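Local coordinates for Endoglucanase(Endo-1,4-beta-glucanase)protein (Pseudomonas stutzeri, PDB 6R2J) that probably hydrolyses beta-1,4-glycosidic bonds of cellulose chains as a family 5 endoglucanase, and is seen here with cellobiose bound, at residues Y36-K41 against I77-K82; K82-A87 against K131-L136; G106-S111 against V149-G154; E117-V122 against Q157-A162. All blocks are in the same frame, centred on the assembly; numbering follows the deposited sequence.

Contact 1 of 4, residues Y36-K41 against I77-K82; sequences YFYPEK and IRLLKK
The Y38 ring lies with one face against L79, whose CB stands over the ring centre 3.7 Å from the centroid and 14° off the normal, a CH-pi contact. In the plane of the ring, at its edge, sits CE1 of Y36. The L79 methyls extend the cover: CD1 comes to Y38 CE1 at 3.9 Å and CD2 lies near Y38 CG. Beyond the ring, Y38 OH rests beside the L80 isobutyl group, 3.5 Å from CD2, while its hydrogen bond goes to Q76 OE1 one helical turn back. Replacing Y38 by an alanine would probably leave the L79 side chain without its flat cover and the Q76 side-chain oxygen without its hydroxyl donor. At the exposed end, K82 runs out with CG anti to the backbone N (chi1 169°) and the chain extended, so that NZ reaches E40 OE1 at 2.9 Å. This salt bridge meets the carboxylate on its syn side but 34° out of plane. A water accepts from K82 NZ at 2.8 Å and lies within hydrogen-bonding reach of P39 O, and more weakly of E40 OE2. E40 is the N-cap of helix 41-49, so the bridge ties the start of that helix to helix 74-89. Further in, F57 of strand 54-59 meets the Y38 ring and touches P39 and L80, while F130 of helix 116-130 packs on L80.

Contact 2 of 4, residues K82-A87 against K131-L136; sequences KTLDLA and KGHPGL
A histidine-carboxylate hydrogen bond joins helix 74-89 to the turn that leads into strand 136-140: H133 NE2 donates to D85 OD1 at 2.6 Å, with an N-H...O angle of 153°. The acceptor lies close to the imidazole plane, whereas the ring nitrogen approaches OD1 from above the carboxylate, 40° out of its plane. The other ring nitrogen is used as well, since ND1 accepts from G135 N at 2.9 Å, almost exactly in the ring plane. With both nitrogens engaged, the ring is fixed in its rotation, and one face is laid over L84, whose CB stands 3.6 Å from the ring centroid. H133 has CG anti to its backbone N (chi1 -167°), which carries the imidazole across to the helix. Residues H133 to L136 form a type I beta turn, closed by L136 N to H133 O, and in the (beta/alpha)8 barrel of this family it is one of the loops at the N-terminal ends of the strands, away from the catalytic face. A leucine in place of H133 would probably leave D85 without its ring N-H and G135 N without its acceptor, freeing the turn to shift. G135 passes close to the helix, its CA 3.8 Å from L84 O; a CB here would run into that carbonyl oxygen. Toward strand 93-98 the L84 and L136 side chains lie side by side, L84 CD2 4.2 Å from L136 CD1, and both leucines reach L96 of that strand, while its V94 touches L84 and A87.

Contact 3 of 4, residues G106-S111 against V149-G154; sequences GELIGS and VGLWPG
L151 presses its side chain against the turn formed by residues 108-111. Its CB lies 3.4 Å from I109 O, and its CD1 reaches the backbone of G110, 3.7 Å from the carbonyl carbon, as well as L108 CB at 4.0 Å. The other methyl, CD2, rests near G110 O. L151 CG stands beside its own backbone N, anti to the carbonyl carbon (chi1 -66°), which brings both methyls to G110. G110 is at 105/-9°, backbone angles that call for glycine, and a CB would also crowd L151 CD2, so the leucine lies against bare backbone. Alongside, L108 and V149 cross at about a right angle, L108 CD1 meeting V149 CG2 at 3.7 Å. The side-chain pairs are apolar; against I109 O and G110 O the leucine makes plain van der Waals contact. In the next shell the turn is fixed by L108 O, which accepts from S111 N at 2.9 Å and from S111 OG at 2.7 Å, the hydroxyl lying in the carbonyl plane. On the other segment, Y116 OH bonds to L151 O, and T148 OG1 is hydrogen-bonded to W152 N. The turn is type II, with glycine in its third position, and begins on the last residue of strand 107-108, which pairs antiparallel with 103-104. Together the segments join two loops at the strand C-terminal ends of the TIM barrel, where family 5 enzymes carry their active site.

Contact 4 of 4, residues E117-V122 against Q157-A162; sequences EAYASV and QAAVDA
The segments 117-122 of helix 116-130 and 157-162 of helix 152-166 run in roughly the same direction, their axes 7.9 Å apart at closest approach and crossing at -35°. A120 and A159 have the nearest CA atoms, 4.2 Å apart, a spacing that small side chains permit. A120 CB sits in the opposing helix's groove, 3.5 Å from A158 O and 3.7 Å from A162 CB. In return A162 CB comes up to A120 O at 3.3 Å. A158 CB lies a little further from A120 CB, on the flank of the same patch. Y119 supplies the one large group: with CG anti to its backbone N (chi1 -174°), the ring extends past A159, whose CB meets CE2 obliquely at 3.6 Å. Its hydroxyl bonds to I141 O, so the tyrosine reaches from helix 116-130 to the loop just after strand 136-140; M98, M142 and W152 touch it. W123 also meets the Y119 ring and touches A159. On the outward side of helix 152-166, Q157 NE2 donates to D161 OD1, one turn on, at 3.0 Å, while Q157 OE1 accepts from N195 N. Between the helices the contact is made of methyl groups, main-chain oxygens and one aromatic ring, so their close approach rests on small size and shape fit, with the polar end of Y119 satisfied by a backbone carbonyl.

In the fold
All four contacts lie in the TIM barrel, among its helices and connecting loops. Contacts 1 and 2, centres 11 Å apart, share K82 and use successive turns of helix 74-89: the first ties it to the loop before helix 41-49, the second to the turn before strand 136-140. Contacts 3 and 4, centres 12 Å apart, share helix 152-166 and touch through Y119, which meets W152 and I109. Centres of contacts from different pairs lie 22 to 30 Å apart. Along the chain contact 1 closes before the others, apart from the shared K82, whereas contacts 2, 3 and 4 alternate their segments, so successive helices and loops are cross-tied around the parallel eight-stranded sheet.

Contact 1 of 4, residues Y36-K41 against I77-K82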
loop_
_atom_site.group_PDB
_atom_site.type_symbol
_atom_site.label_atom_id
_atom_site.label_comp_id
_atom_site.label_asym_id
_atom_site.label_seq_id
_atom_site.Cartn_x
_atom_site.Cartn_y
_atom_site.Cartn_z
ATOM N N TYR A 36 -12.640 5.928 -12.861
ATOM C CA TYR A 36 -12.216 5.440 -11.566
ATOM C C TYR A 36 -13.455 5.359 -10.689
ATOM O O TYR A 36 -14.544 5.800 -11.062
ATOM C CB TYR A 36 -11.123 6.323 -10.955
ATOM C CG TYR A 36 -11.578 7.738 -10.602
ATOM C CD1 TYR A 36 -12.182 8.007 -9.379
ATOM C CD2 TYR A 36 -11.417 8.804 -11.496
ATOM C CE1 TYR A 36 -12.590 9.261 -9.053
ATOM C CE2 TYR A 36 -11.829 10.062 -11.168
ATOM C CZ TYR A 36 -12.417 10.295 -9.939
ATOM O OH TYR A 36 -12.822 11.564 -9.591
ATOM N N PHE A 37 -13.286 4.740 -9.530
ATOM C CA PHE A 37 -14.403 4.355 -8.686
ATOM C C PHE A 37 -13.929 4.396 -7.241
ATOM O O PHE A 37 -12.777 4.111 -6.935
ATOM C CB PHE A 37 -14.896 2.914 -8.954
ATOM C CG PHE A 37 -14.933 2.558 -10.390
ATOM C CD1 PHE A 37 -15.876 3.131 -11.203
ATOM C CD2 PHE A 37 -14.000 1.701 -10.948
ATOM C CE1 PHE A 37 -15.913 2.849 -12.547
ATOM C CE2 PHE A 37 -14.020 1.444 -12.283
ATOM C CZ PHE A 37 -14.988 1.991 -13.078
ATOM N N TYR A 38 -14.822 4.711 -6.387
ATOM C CA TYR A 38 -14.691 4.661 -4.943
ATOM C C TYR A 38 -15.587 3.570 -4.345
ATOM O O TYR A 38 -16.667 3.271 -4.855
ATOM C CB TYR A 38 -15.045 6.039 -4.369
ATOM C CG TYR A 38 -13.833 6.949 -4.297
ATOM C CD1 TYR A 38 -13.326 7.555 -5.421
ATOM C CD2 TYR A 38 -13.176 7.168 -3.093
ATOM C CE1 TYR A 38 -12.213 8.381 -5.347
ATOM C CE2 TYR A 38 -12.054 7.981 -3.005
ATOM C CZ TYR A 38 -11.576 8.597 -4.122
ATOM O OH TYR A 38 -10.452 9.399 -4.019
ATOM N N PRO A 39 -15.108 2.916 -3.296
ATOM C CA PRO A 39 -15.870 1.824 -2.708
ATOM C C PRO A 39 -17.066 2.350 -1.919
ATOM O O PRO A 39 -17.176 3.540 -1.595
ATOM C CB PRO A 39 -14.844 1.130 -1.803
ATOM C CG PRO A 39 -13.856 2.237 -1.428
ATOM C CD PRO A 39 -13.797 3.128 -2.638
ATOM N N GLU A 40 -17.966 1.415 -1.616
ATOM C CA GLU A 40 -19.187 1.652 -0.870
ATOM C C GLU A 40 -19.149 0.869 0.435
ATOM O O GLU A 40 -18.243 0.064 0.675
ATOM C CB GLU A 40 -20.399 1.227 -1.688
ATOM C CG GLU A 40 -20.533 2.008 -2.968
ATOM C CD GLU A 40 -20.935 3.465 -2.724
ATOM O OE1 GLU A 40 -21.187 3.858 -1.548
ATOM O OE2 GLU A 40 -21.021 4.207 -3.730
ATOM N N LYS A 41 -20.178 1.071 1.264
ATOM C CA LYS A 41 -20.220 0.400 2.559
ATOM C C LYS A 41 -20.141 -1.118 2.421
ATOM O O LYS A 41 -19.623 -1.797 3.325
ATOM C CB LYS A 41 -21.482 0.807 3.309
ATOM C CG LYS A 41 -22.794 0.471 2.599
ATOM C CD LYS A 41 -23.970 0.705 3.572
ATOM C CE LYS A 41 -25.330 0.390 2.952
ATOM N NZ LYS A 41 -25.710 1.440 1.955
ATOM N N ILE A 77 -11.449 15.141 -2.076
ATOM C CA ILE A 77 -11.223 15.069 -0.633
ATOM C C ILE A 77 -12.438 14.455 0.069
ATOM O O ILE A 77 -12.303 13.583 0.937
ATOM C CB ILE A 77 -10.870 16.458 -0.056
ATOM C CG1 ILE A 77 -9.634 17.075 -0.716
ATOM C CG2 ILE A 77 -10.649 16.386 1.466
ATOM C CD1 ILE A 77 -8.352 16.333 -0.442
ATOM N N ARG A 78 -13.640 14.939 -0.266
ATOM C CA ARG A 78 -14.888 14.388 0.265
ATOM C C ARG A 78 -14.974 12.888 -0.009
ATOM O O ARG A 78 -15.391 12.108 0.854
ATOM C CB ARG A 78 -16.054 15.205 -0.340
ATOM C CG ARG A 78 -17.496 14.825 0.064
ATOM C CD ARG A 78 -18.603 15.382 -0.933
ATOM N NE ARG A 78 -18.234 15.212 -2.352
ATOM C CZ ARG A 78 -18.180 14.044 -3.001
ATOM N NH1 ARG A 78 -18.514 12.908 -2.385
ATOM N NH2 ARG A 78 -17.812 14.023 -4.282
ATOM N N LEU A 79 -14.515 12.451 -1.180
ATOM C CA LEU A 79 -14.570 11.025 -1.500
ATOM C C LEU A 79 -13.587 10.230 -0.645
ATOM O O LEU A 79 -13.893 9.115 -0.205
ATOM C CB LEU A 79 -14.259 10.838 -2.982
ATOM C CG LEU A 79 -15.373 11.146 -3.977
ATOM C CD1 LEU A 79 -14.791 11.334 -5.366
ATOM C CD2 LEU A 79 -16.401 10.004 -3.912
ATOM N N LEU A 80 -12.410 10.795 -0.394
ATOM C CA LEU A 80 -11.454 10.141 0.495
ATOM C C LEU A 80 -11.946 10.151 1.941
ATOM O O LEU A 80 -11.762 9.172 2.673
ATOM C CB LEU A 80 -10.108 10.841 0.361
ATOM C CG LEU A 80 -9.310 10.592 -0.916
ATOM C CD1 LEU A 80 -8.121 11.552 -1.053
ATOM C CD2 LEU A 80 -8.846 9.181 -0.903
ATOM N N LYS A 81 -12.579 11.240 2.374
ATOM C CA LYS A 81 -13.122 11.292 3.731
ATOM C C LYS A 81 -14.190 10.217 3.943
ATOM O O LYS A 81 -14.253 9.575 5.003
ATOM C CB LYS A 81 -13.712 12.673 3.973
ATOM C CG LYS A 81 -14.698 12.704 5.124
ATOM C CD LYS A 81 -13.969 12.536 6.478
ATOM C CE LYS A 81 -13.902 13.872 7.264
ATOM N NZ LYS A 81 -13.705 13.620 8.722
ATOM N N LYS A 82 -15.072 10.061 2.951
ATOM C CA LYS A 82 -16.075 9.013 2.973
ATOM C C LYS A 82 -15.412 7.657 3.147
ATOM O O LYS A 82 -15.856 6.840 3.960
ATOM C CB LYS A 82 -16.896 9.074 1.670
ATOM C CG LYS A 82 -17.803 7.872 1.438
ATOM C CD LYS A 82 -18.699 7.993 0.196
ATOM C CE LYS A 82 -19.493 6.693 0.004
ATOM N NZ LYS A 82 -20.289 6.625 -1.268
HETATM O O HOH W 1 -18.383 5.683 -3.022
#

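Contact 2 of 4, residues K82-A87 against K131-L136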
loop_
_atom_site.group_PDB
_atom_site.type_symbol
_atom_site.label_atom_id
_atom_site.label_comp_id
_atom_site.label_asym_id
_atom_site.label_seq_id
_atom_site.Cartn_x
_atom_site.Cartn_y
_atom_site.Cartn_z
ATOM N N LYS A 82 -15.072 10.061 2.951
ATOM C CA LYS A 82 -16.075 9.013 2.973
ATOM C C LYS A 82 -15.412 7.657 3.147
ATOM O O LYS A 82 -15.856 6.840 3.960
ATOM C CB LYS A 82 -16.896 9.074 1.670
ATOM C CG LYS A 82 -17.803 7.872 1.438
ATOM C CD LYS A 82 -18.699 7.993 0.196
ATOM C CE LYS A 82 -19.493 6.693 0.004
ATOM N NZ LYS A 82 -20.289 6.625 -1.268
ATOM N N THR A 83 -14.339 7.407 2.380
ATOM C CA THR A 83 -13.608 6.141 2.458
ATOM C C THR A 83 -13.110 5.909 3.879
ATOM O O THR A 83 -13.282 4.820 4.442
ATOM C CB THR A 83 -12.454 6.173 1.448
ATOM O OG1 THR A 83 -13.020 6.258 0.120
ATOM C CG2 THR A 83 -11.554 4.950 1.592
ATOM N N LEU A 84 -12.476 6.931 4.468
ATOM C CA LEU A 84 -11.996 6.811 5.840
ATOM C C LEU A 84 -13.155 6.639 6.807
ATOM O O LEU A 84 -13.043 5.890 7.782
ATOM C CB LEU A 84 -11.186 8.043 6.228
ATOM C CG LEU A 84 -9.936 8.433 5.451
ATOM C CD1 LEU A 84 -9.368 9.788 5.885
ATOM C CD2 LEU A 84 -8.904 7.325 5.624
ATOM N N ASP A 85 -14.276 7.324 6.556
ATOM C CA ASP A 85 -15.437 7.200 7.440
ATOM C C ASP A 85 -15.978 5.782 7.437
ATOM O O ASP A 85 -16.311 5.220 8.488
ATOM C CB ASP A 85 -16.550 8.134 6.980
ATOM C CG ASP A 85 -16.294 9.581 7.323
ATOM O OD1 ASP A 85 -15.539 9.848 8.299
ATOM O OD2 ASP A 85 -16.861 10.441 6.593
ATOM N N LEU A 86 -16.148 5.208 6.241
ATOM C CA LEU A 86 -16.745 3.881 6.122
ATOM C C LEU A 86 -15.807 2.818 6.672
ATOM O O LEU A 86 -16.251 1.878 7.343
ATOM C CB LEU A 86 -17.121 3.607 4.656
ATOM C CG LEU A 86 -18.234 4.503 4.080
ATOM C CD1 LEU A 86 -18.342 4.260 2.610
ATOM C CD2 LEU A 86 -19.556 4.252 4.765
ATOM N N ALA A 87 -14.498 2.975 6.435
ATOM C CA ALA A 87 -13.523 2.077 7.053
ATOM C C ALA A 87 -13.663 2.092 8.567
ATOM O O ALA A 87 -13.801 1.037 9.201
ATOM C CB ALA A 87 -12.092 2.436 6.611
ATOM N N LYS A 131 -5.891 14.759 9.288
ATOM C CA LYS A 131 -5.369 14.719 10.650
ATOM C C LYS A 131 -6.439 14.338 11.665
ATOM O O LYS A 131 -7.468 15.018 11.801
ATOM C CB LYS A 131 -4.793 16.111 10.978
ATOM C CG LYS A 131 -4.280 16.344 12.414
ATOM C CD LYS A 131 -3.870 17.820 12.632
ATOM C CE LYS A 131 -3.324 18.080 14.074
ATOM N NZ LYS A 131 -4.369 18.641 15.024
ATOM N N GLY A 132 -6.185 13.255 12.383
ATOM C CA GLY A 132 -7.032 12.866 13.490
ATOM C C GLY A 132 -8.194 11.964 13.141
ATOM O O GLY A 132 -8.986 11.622 14.036
ATOM N N HIS A 133 -8.328 11.578 11.880
ATOM C CA HIS A 133 -9.481 10.802 11.477
ATOM C C HIS A 133 -9.364 9.400 12.059
ATOM O O HIS A 133 -8.299 8.778 11.955
ATOM C CB HIS A 133 -9.610 10.726 9.955
ATOM C CG HIS A 133 -10.940 10.206 9.529
ATOM N ND1 HIS A 133 -11.375 8.939 9.850
ATOM C CD2 HIS A 133 -11.972 10.812 8.903
ATOM C CE1 HIS A 133 -12.610 8.779 9.420
ATOM N NE2 HIS A 133 -12.993 9.897 8.834
ATOM N N PRO A 134 -10.426 8.857 12.657
ATOM C CA PRO A 134 -10.283 7.533 13.305
ATOM C C PRO A 134 -9.941 6.397 12.348
ATOM O O PRO A 134 -9.230 5.455 12.737
ATOM C CB PRO A 134 -11.621 7.331 14.043
ATOM C CG PRO A 134 -12.596 8.336 13.414
ATOM C CD PRO A 134 -11.739 9.495 12.929
ATOM N N GLY A 135 -10.423 6.465 11.110
ATOM C CA GLY A 135 -10.161 5.432 10.149
ATOM C C GLY A 135 -8.861 5.585 9.422
ATOM O O GLY A 135 -8.571 4.815 8.506
ATOM N N LEU A 136 -8.047 6.557 9.804
ATOM C CA LEU A 136 -6.760 6.746 9.152
ATOM C C LEU A 136 -5.670 6.035 9.944
ATOM O O LEU A 136 -5.476 6.318 11.128
ATOM C CB LEU A 136 -6.401 8.225 9.045
ATOM C CG LEU A 136 -5.060 8.531 8.378
ATOM C CD1 LEU A 136 -5.054 8.266 6.881
ATOM C CD2 LEU A 136 -4.712 9.989 8.693
#

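Contact 3 of 4, residues G106-S111 against V149-G154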
loop_
_atom_site.group_PDB
_atom_site.type_symbol
_atom_site.label_atom_id
_atom_site.label_comp_id
_atom_site.label_asym_id
_atom_site.label_seq_id
_atom_site.Cartn_x
_atom_site.Cartn_y
_atom_site.Cartn_z
ATOM N N GLY A 106 3.056 13.009 -15.329
ATOM C CA GLY A 106 4.102 12.379 -16.113
ATOM C C GLY A 106 5.510 12.877 -15.883
ATOM O O GLY A 106 6.455 12.248 -16.387
ATOM N N GLU A 107 5.693 13.956 -15.124
ATOM C CA GLU A 107 6.994 14.561 -14.890
ATOM C C GLU A 107 7.480 14.135 -13.520
ATOM O O GLU A 107 6.678 13.906 -12.616
ATOM C CB GLU A 107 6.882 16.085 -14.925
ATOM C CG GLU A 107 6.451 16.656 -16.275
ATOM C CD GLU A 107 7.620 16.892 -17.214
ATOM O OE1 GLU A 107 7.390 17.128 -18.407
ATOM O OE2 GLU A 107 8.778 16.839 -16.752
ATOM N N LEU A 108 8.807 14.070 -13.363
ATOM C CA LEU A 108 9.417 13.553 -12.134
ATOM C C LEU A 108 9.323 14.562 -10.987
ATOM O O LEU A 108 9.600 15.753 -11.163
ATOM C CB LEU A 108 10.887 13.179 -12.367
ATOM C CG LEU A 108 11.182 11.892 -13.140
ATOM C CD1 LEU A 108 12.630 11.692 -13.426
ATOM C CD2 LEU A 108 10.624 10.745 -12.324
ATOM N N ILE A 109 8.888 14.094 -9.818
ATOM C CA ILE A 109 8.936 14.905 -8.610
ATOM C C ILE A 109 10.400 15.199 -8.295
ATOM O O ILE A 109 11.207 14.277 -8.136
ATOM C CB ILE A 109 8.245 14.180 -7.440
ATOM C CG1 ILE A 109 6.809 13.754 -7.797
ATOM C CG2 ILE A 109 8.221 15.091 -6.201
ATOM C CD1 ILE A 109 6.169 12.767 -6.824
ATOM N N GLY A 110 10.751 16.480 -8.211
ATOM C CA GLY A 110 12.128 16.902 -8.078
ATOM C C GLY A 110 12.697 17.480 -9.350
ATOM O O GLY A 110 13.810 18.023 -9.330
ATOM N N SER A 111 11.956 17.370 -10.452
ATOM C CA SER A 111 12.257 18.008 -11.714
ATOM C C SER A 111 11.907 19.488 -11.621
ATOM O O SER A 111 11.152 19.915 -10.746
ATOM C CB SER A 111 11.404 17.384 -12.812
ATOM O OG SER A 111 10.095 17.900 -12.726
ATOM N N VAL A 149 15.963 9.052 -11.425
ATOM C CA VAL A 149 17.303 9.650 -11.517
ATOM C C VAL A 149 17.733 10.381 -10.250
ATOM O O VAL A 149 18.080 11.574 -10.293
ATOM C CB VAL A 149 17.438 10.568 -12.750
ATOM C CG1 VAL A 149 17.569 9.737 -14.050
ATOM C CG2 VAL A 149 16.297 11.570 -12.779
ATOM N N GLY A 150 17.717 9.657 -9.123
ATOM C CA GLY A 150 18.253 10.115 -7.861
ATOM C C GLY A 150 17.351 11.056 -7.117
ATOM O O GLY A 150 17.784 11.612 -6.111
ATOM N N LEU A 151 16.118 11.254 -7.578
ATOM C CA LEU A 151 15.260 12.275 -7.014
ATOM C C LEU A 151 14.354 11.748 -5.918
ATOM O O LEU A 151 13.875 12.551 -5.111
ATOM C CB LEU A 151 14.364 12.894 -8.084
ATOM C CG LEU A 151 15.080 13.695 -9.152
ATOM C CD1 LEU A 151 14.097 14.108 -10.199
ATOM C CD2 LEU A 151 15.768 14.882 -8.508
ATOM N N TRP A 152 14.092 10.433 -5.869
ATOM C CA TRP A 152 13.110 9.935 -4.905
ATOM C C TRP A 152 13.496 10.214 -3.435
ATOM O O TRP A 152 12.624 10.652 -2.660
ATOM C CB TRP A 152 12.740 8.471 -5.207
ATOM C CG TRP A 152 11.916 7.884 -4.073
ATOM C CD1 TRP A 152 12.213 6.784 -3.328
ATOM C CD2 TRP A 152 10.696 8.421 -3.506
ATOM N NE1 TRP A 152 11.245 6.580 -2.363
ATOM C CE2 TRP A 152 10.305 7.569 -2.459
ATOM C CE3 TRP A 152 9.876 9.498 -3.813
ATOM C CZ2 TRP A 152 9.163 7.796 -1.699
ATOM C CZ3 TRP A 152 8.748 9.715 -3.052
ATOM C CH2 TRP A 152 8.407 8.872 -2.011
ATOM N N PRO A 153 14.740 9.970 -2.975
ATOM C CA PRO A 153 15.015 10.137 -1.532
ATOM C C PRO A 153 14.780 11.556 -1.009
ATOM O O PRO A 153 14.220 11.737 0.080
ATOM C CB PRO A 153 16.476 9.685 -1.412
ATOM C CG PRO A 153 16.632 8.642 -2.541
ATOM C CD PRO A 153 15.820 9.242 -3.675
ATOM N N GLY A 154 15.184 12.576 -1.768
ATOM C CA GLY A 154 14.894 13.943 -1.381
ATOM C C GLY A 154 13.413 14.273 -1.365
ATOM O O GLY A 154 12.964 15.092 -0.553
#

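Contact 4 of 4, residues E117-V122 against Q157-A162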
loop_
_atom_site.group_PDB
_atom_site.type_symbol
_atom_site.label_atom_id
_atom_site.label_comp_id
_atom_site.label_asym_id
_atom_site.label_seq_id
_atom_site.Cartn_x
_atom_site.Cartn_y
_atom_site.Cartn_z
ATOM N N GLU A 117 9.018 21.183 -3.361
ATOM C CA GLU A 117 8.088 22.006 -2.589
ATOM C C GLU A 117 6.634 21.765 -2.986
ATOM O O GLU A 117 5.730 21.966 -2.171
ATOM C CB GLU A 117 8.472 23.490 -2.749
ATOM C CG GLU A 117 7.720 24.496 -1.843
ATOM C CD GLU A 117 7.263 23.914 -0.479
ATOM O OE1 GLU A 117 6.049 23.984 -0.156
ATOM O OE2 GLU A 117 8.126 23.398 0.273
ATOM N N ALA A 118 6.376 21.391 -4.239
ATOM C CA ALA A 118 5.003 21.139 -4.664
ATOM C C ALA A 118 4.458 19.854 -4.046
ATOM O O ALA A 118 3.279 19.772 -3.688
ATOM C CB ALA A 118 4.972 21.084 -6.187
ATOM N N TYR A 119 5.307 18.841 -3.953
ATOM C CA TYR A 119 4.976 17.583 -3.296
ATOM C C TYR A 119 4.801 17.769 -1.792
ATOM O O TYR A 119 3.808 17.325 -1.219
ATOM C CB TYR A 119 6.113 16.632 -3.639
ATOM C CG TYR A 119 5.985 15.235 -3.211
ATOM C CD1 TYR A 119 4.841 14.504 -3.475
ATOM C CD2 TYR A 119 7.029 14.615 -2.566
ATOM C CE1 TYR A 119 4.727 13.192 -3.071
ATOM C CE2 TYR A 119 6.926 13.297 -2.154
ATOM C CZ TYR A 119 5.769 12.580 -2.408
ATOM O OH TYR A 119 5.683 11.252 -1.990
ATOM N N ALA A 120 5.767 18.416 -1.128
ATOM C CA ALA A 120 5.613 18.725 0.289
ATOM C C ALA A 120 4.285 19.432 0.591
ATOM O O ALA A 120 3.595 19.078 1.556
ATOM C CB ALA A 120 6.797 19.566 0.748
ATOM N N SER A 121 3.918 20.442 -0.211
ATOM C CA SER A 121 2.709 21.219 0.077
ATOM C C SER A 121 1.461 20.352 -0.028
ATOM O O SER A 121 0.583 20.405 0.840
ATOM C CB SER A 121 2.589 22.416 -0.871
ATOM O OG SER A 121 1.280 22.948 -0.824
ATOM N N VAL A 122 1.368 19.542 -1.092
ATOM C CA VAL A 122 0.185 18.716 -1.282
ATOM C C VAL A 122 0.031 17.765 -0.106
ATOM O O VAL A 122 -1.079 17.531 0.365
ATOM C CB VAL A 122 0.124 18.047 -2.678
ATOM C CG1 VAL A 122 1.066 16.898 -2.805
ATOM C CG2 VAL A 122 -1.330 17.661 -2.950
ATOM N N GLN A 157 11.834 12.794 1.873
ATOM C CA GLN A 157 12.096 13.623 3.046
ATOM C C GLN A 157 11.335 14.954 3.012
ATOM O O GLN A 157 10.925 15.464 4.070
ATOM C CB GLN A 157 13.595 13.835 3.190
ATOM C CG GLN A 157 14.010 14.430 4.505
ATOM C CD GLN A 157 13.882 13.437 5.636
ATOM O OE1 GLN A 157 14.548 12.415 5.655
ATOM N NE2 GLN A 157 13.014 13.729 6.579
ATOM N N ALA A 158 11.160 15.552 1.833
ATOM C CA ALA A 158 10.401 16.794 1.751
ATOM C C ALA A 158 8.965 16.579 2.207
ATOM O O ALA A 158 8.434 17.375 2.986
ATOM C CB ALA A 158 10.481 17.371 0.336
ATOM N N ALA A 159 8.337 15.477 1.777
ATOM C CA ALA A 159 6.957 15.204 2.174
ATOM C C ALA A 159 6.866 14.873 3.657
ATOM O O ALA A 159 5.928 15.304 4.336
ATOM C CB ALA A 159 6.381 14.067 1.333
ATOM N N VAL A 160 7.823 14.096 4.181
ATOM C CA VAL A 160 7.791 13.735 5.596
ATOM C C VAL A 160 7.929 14.982 6.473
ATOM O O VAL A 160 7.139 15.209 7.403
ATOM C CB VAL A 160 8.876 12.689 5.934
ATOM C CG1 VAL A 160 9.002 12.591 7.456
ATOM C CG2 VAL A 160 8.578 11.350 5.287
ATOM N N ASP A 161 8.930 15.816 6.182
ATOM C CA ASP A 161 9.095 17.047 6.952
ATOM C C ASP A 161 7.794 17.827 6.976
ATOM O O ASP A 161 7.322 18.246 8.038
ATOM C CB ASP A 161 10.232 17.888 6.363
ATOM C CG ASP A 161 11.592 17.231 6.528
ATOM O OD1 ASP A 161 11.718 16.309 7.358
ATOM O OD2 ASP A 161 12.543 17.632 5.832
ATOM N N ALA A 162 7.177 17.989 5.807
ATOM C CA ALA A 162 5.954 18.777 5.685
ATOM C C ALA A 162 4.807 18.155 6.469
ATOM O O ALA A 162 4.071 18.857 7.180
ATOM C CB ALA A 162 5.570 18.926 4.212
#